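Local atomic coordinates of amorpha-4,11-diene synthase (Artemisia annua, PDB entry 4GAX), a protein that probably turns farnesyl diphosphate into sesquiterpenes as a plant terpene synthase, here an engineered form linked to alpha-bisabolol and amorpha-4,11-diene production. Residues F331-E336 against L343-E348. Residues are numbered along the deposited sequence; the frame is centred on the assembly and turned at random.
Sequences FTEAIE and LDMIPE
Ala-334 offers its methyl group to two side chains, those of Met-345, at the end of a short 3-10 turn, and Ile-346, just after it; the contact is van der Waals packing. From Ile-346 the outer part of the longer branch arrives: CD1 lies 3.6 Å from Ala-334 CB, with CG1 of Ile-346 just behind at 3.9 Å from the same methyl. CG1 stands opposite the carbonyl carbon (chi1 -62°) and the branch stays extended through CG1 to CD1, which carries CD1 out to the helix.

Met-345 reaches the same helical turn with its terminal methyl rather than its sulfur. Its CE settles over the backbone, 3.3 Å from Ala-334 N, and also packs 3.8 Å from Ala-334 CB. The chain is extended from CA to SD, then bends at chi3 (-139°), turning the methyl against the helix. On the Glu-333 side, the same CE meets the aliphatic stem: Glu-333 CG is 3.7 Å away, and the two side chains cross at about a right angle. The acid thus contributes its hydrocarbon part, while its carboxylate makes a weak, long ion pair with Arg-337.

Tyr-354 of helix 351-370 touches both sides: its hydroxyl is hydrogen-bonded to Ala-334 O and its side chain meets Ile-346. Cys-342 packs on Ala-334 as well. The centre of the contact is about 33 Å from the centre of the chain, where the connection between helices 325-337 and 351-370 folds back on the first of them, an interhelical connection in the all-alpha class I terpene synthase fold.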
ATOM      1  N   PHE A 331     -16.368  11.227 -25.497  1.00 36.42           N
ATOM      2  CA  PHE A 331     -15.301  11.488 -24.530  1.00 38.89           C
ATOM      3  C   PHE A 331     -14.134  10.514 -24.727  1.00 39.88           C
ATOM      4  O   PHE A 331     -12.965  10.908 -24.658  1.00 40.02           O
ATOM      5  CB  PHE A 331     -15.836  11.432 -23.091  1.00 28.50           C
ATOM      6  CG  PHE A 331     -14.859  11.941 -22.055  1.00 32.36           C
ATOM      7  CD1 PHE A 331     -14.762  13.301 -21.778  1.00 33.89           C
ATOM      8  CD2 PHE A 331     -14.040  11.062 -21.361  1.00 31.12           C
ATOM      9  CE1 PHE A 331     -13.856  13.775 -20.812  1.00 34.93           C
ATOM     10  CE2 PHE A 331     -13.130  11.530 -20.390  1.00 30.25           C
ATOM     11  CZ  PHE A 331     -13.043  12.891 -20.124  1.00 30.32           C
ATOM     12  N   THR A 332     -14.460   9.248 -24.981  1.00 33.77           N
ATOM     13  CA  THR A 332     -13.450   8.221 -25.220  1.00 35.95           C
ATOM     14  C   THR A 332     -12.564   8.533 -26.433  1.00 39.05           C
ATOM     15  O   THR A 332     -11.351   8.321 -26.388  1.00 37.34           O
ATOM     16  CB  THR A 332     -14.095   6.842 -25.427  1.00 39.15           C
ATOM     17  OG1 THR A 332     -14.858   6.490 -24.262  1.00 37.90           O
ATOM     18  CG2 THR A 332     -13.021   5.780 -25.687  1.00 38.10           C
ATOM     19  N   GLU A 333     -13.157   9.027 -27.518  1.00 37.41           N
ATOM     20  CA  GLU A 333     -12.365   9.375 -28.700  1.00 42.86           C
ATOM     21  C   GLU A 333     -11.493  10.595 -28.415  1.00 35.89           C
ATOM     22  O   GLU A 333     -10.346  10.671 -28.871  1.00 38.56           O
ATOM     23  CB  GLU A 333     -13.257   9.608 -29.929  1.00 54.83           C
ATOM     24  CG  GLU A 333     -12.494  10.044 -31.177  1.00 69.36           C
ATOM     25  CD  GLU A 333     -11.328   9.120 -31.521  1.00 81.68           C
ATOM     26  OE1 GLU A 333     -11.510   7.881 -31.477  1.00 82.60           O
ATOM     27  OE2 GLU A 333     -10.229   9.633 -31.835  1.00 85.62           O
ATOM     28  N   ALA A 334     -12.036  11.542 -27.654  1.00 29.74           N
ATOM     29  CA  ALA A 334     -11.263  12.699 -27.218  1.00 35.52           C
ATOM     30  C   ALA A 334     -10.047  12.263 -26.389  1.00 27.11           C
ATOM     31  O   ALA A 334      -8.967  12.858 -26.483  1.00 29.77           O
ATOM     32  CB  ALA A 334     -12.135  13.643 -26.422  1.00 36.68           C
ATOM     33  N   ILE A 335     -10.217  11.227 -25.573  1.00 33.20           N
ATOM     34  CA  ILE A 335      -9.089  10.729 -24.788  1.00 33.39           C
ATOM     35  C   ILE A 335      -8.075  10.056 -25.719  1.00 32.03           C
ATOM     36  O   ILE A 335      -6.867  10.255 -25.566  1.00 30.70           O
ATOM     37  CB  ILE A 335      -9.538   9.795 -23.643  1.00 35.32           C
ATOM     38  CG1 ILE A 335     -10.275  10.604 -22.575  1.00 27.74           C
ATOM     39  CG2 ILE A 335      -8.331   9.096 -22.989  1.00 31.47           C
ATOM     40  CD1 ILE A 335      -9.358  11.524 -21.745  1.00 27.95           C
ATOM     41  N   GLU A 336      -8.570   9.295 -26.699  1.00 34.17           N
ATOM     42  CA  GLU A 336      -7.708   8.686 -27.716  1.00 37.47           C
ATOM     43  C   GLU A 336      -6.932   9.752 -28.478  1.00 38.22           C
ATOM     44  O   GLU A 336      -5.758   9.561 -28.807  1.00 35.01           O
ATOM     45  CB  GLU A 336      -8.522   7.850 -28.716  1.00 37.24           C
ATOM     46  CG  GLU A 336      -9.179   6.603 -28.144  1.00 40.11           C
ATOM     47  CD  GLU A 336      -8.190   5.511 -27.746  1.00 41.48           C
ATOM     48  OE1 GLU A 336      -6.966   5.681 -27.942  1.00 42.90           O
ATOM     49  OE2 GLU A 336      -8.650   4.464 -27.233  1.00 42.05           O
ATOM     50  N   LEU A 343     -11.153  20.090 -27.994  1.00 39.01           N
ATOM     51  CA  LEU A 343     -12.033  20.542 -26.913  1.00 37.21           C
ATOM     52  C   LEU A 343     -13.423  20.877 -27.461  1.00 37.59           C
ATOM     53  O   LEU A 343     -14.432  20.756 -26.762  1.00 40.74           O
ATOM     54  CB  LEU A 343     -11.430  21.781 -26.256  1.00 42.81           C
ATOM     55  CG  LEU A 343     -11.722  22.167 -24.803  1.00 51.80           C
ATOM     56  CD1 LEU A 343     -12.964  23.016 -24.707  1.00 55.20           C
ATOM     57  CD2 LEU A 343     -11.812  20.951 -23.873  1.00 47.37           C
ATOM     58  N   ASP A 344     -13.465  21.289 -28.723  1.00 29.09           N
ATOM     59  CA  ASP A 344     -14.718  21.672 -29.375  1.00 30.59           C
ATOM     60  C   ASP A 344     -15.584  20.479 -29.754  1.00 38.71           C
ATOM     61  O   ASP A 344     -16.773  20.635 -30.064  1.00 48.07           O
ATOM     62  CB  ASP A 344     -14.423  22.484 -30.633  1.00 36.97           C
ATOM     63  CG  ASP A 344     -13.995  23.897 -30.320  1.00 64.22           C
ATOM     64  OD1 ASP A 344     -14.442  24.433 -29.280  1.00 65.26           O
ATOM     65  OD2 ASP A 344     -13.217  24.471 -31.114  1.00 77.72           O
ATOM     66  N   MET A 345     -14.994  19.288 -29.758  1.00 36.38           N
ATOM     67  CA  MET A 345     -15.738  18.105 -30.176  1.00 42.66           C
ATOM     68  C   MET A 345     -16.470  17.465 -28.989  1.00 42.43           C
ATOM     69  O   MET A 345     -17.163  16.464 -29.140  1.00 37.74           O
ATOM     70  CB  MET A 345     -14.804  17.089 -30.862  1.00 47.98           C
ATOM     71  CG  MET A 345     -14.194  16.047 -29.927  1.00 56.19           C
ATOM     72  SD  MET A 345     -13.179  14.796 -30.756  1.00104.24           S
ATOM     73  CE  MET A 345     -13.681  13.326 -29.855  1.00 52.98           C
ATOM     74  N   ILE A 346     -16.348  18.088 -27.821  1.00 42.78           N
ATOM     75  CA  ILE A 346     -16.731  17.466 -26.554  1.00 42.80           C
ATOM     76  C   ILE A 346     -17.968  18.090 -25.903  1.00 46.19           C
ATOM     77  O   ILE A 346     -18.097  19.315 -25.868  1.00 36.86           O
ATOM     78  CB  ILE A 346     -15.544  17.567 -25.574  1.00 39.57           C
ATOM     79  CG1 ILE A 346     -14.338  16.803 -26.135  1.00 45.09           C
ATOM     80  CG2 ILE A 346     -15.918  17.075 -24.194  1.00 40.39           C
ATOM     81  CD1 ILE A 346     -13.064  16.947 -25.296  1.00 43.03           C
ATOM     82  N   PRO A 347     -18.884  17.247 -25.383  1.00 50.76           N
ATOM     83  CA  PRO A 347     -20.059  17.707 -24.623  1.00 48.29           C
ATOM     84  C   PRO A 347     -19.701  18.749 -23.548  1.00 44.64           C
ATOM     85  O   PRO A 347     -18.713  18.569 -22.824  1.00 37.04           O
ATOM     86  CB  PRO A 347     -20.563  16.423 -23.962  1.00 48.64           C
ATOM     87  CG  PRO A 347     -20.176  15.353 -24.920  1.00 50.16           C
ATOM     88  CD  PRO A 347     -18.852  15.778 -25.511  1.00 47.87           C
ATOM     89  N   GLU A 348     -20.500  19.814 -23.453  1.00 35.81           N
ATOM     90  CA  GLU A 348     -20.199  20.975 -22.601  1.00 38.20           C
ATOM     91  C   GLU A 348     -19.740  20.644 -21.179  1.00 38.69           C
ATOM     92  O   GLU A 348     -18.699  21.129 -20.724  1.00 39.34           O
ATOM     93  CB  GLU A 348     -21.401  21.924 -22.544  1.00 51.86           C
ATOM     94  CG  GLU A 348     -21.028  23.391 -22.428  1.00 66.17           C
ATOM     95  CD  GLU A 348     -20.330  23.907 -23.673  1.00 64.69           C
ATOM     96  OE1 GLU A 348     -19.545  24.872 -23.571  1.00 66.31           O
ATOM     97  OE2 GLU A 348     -20.567  23.338 -24.758  1.00 65.07           O
TER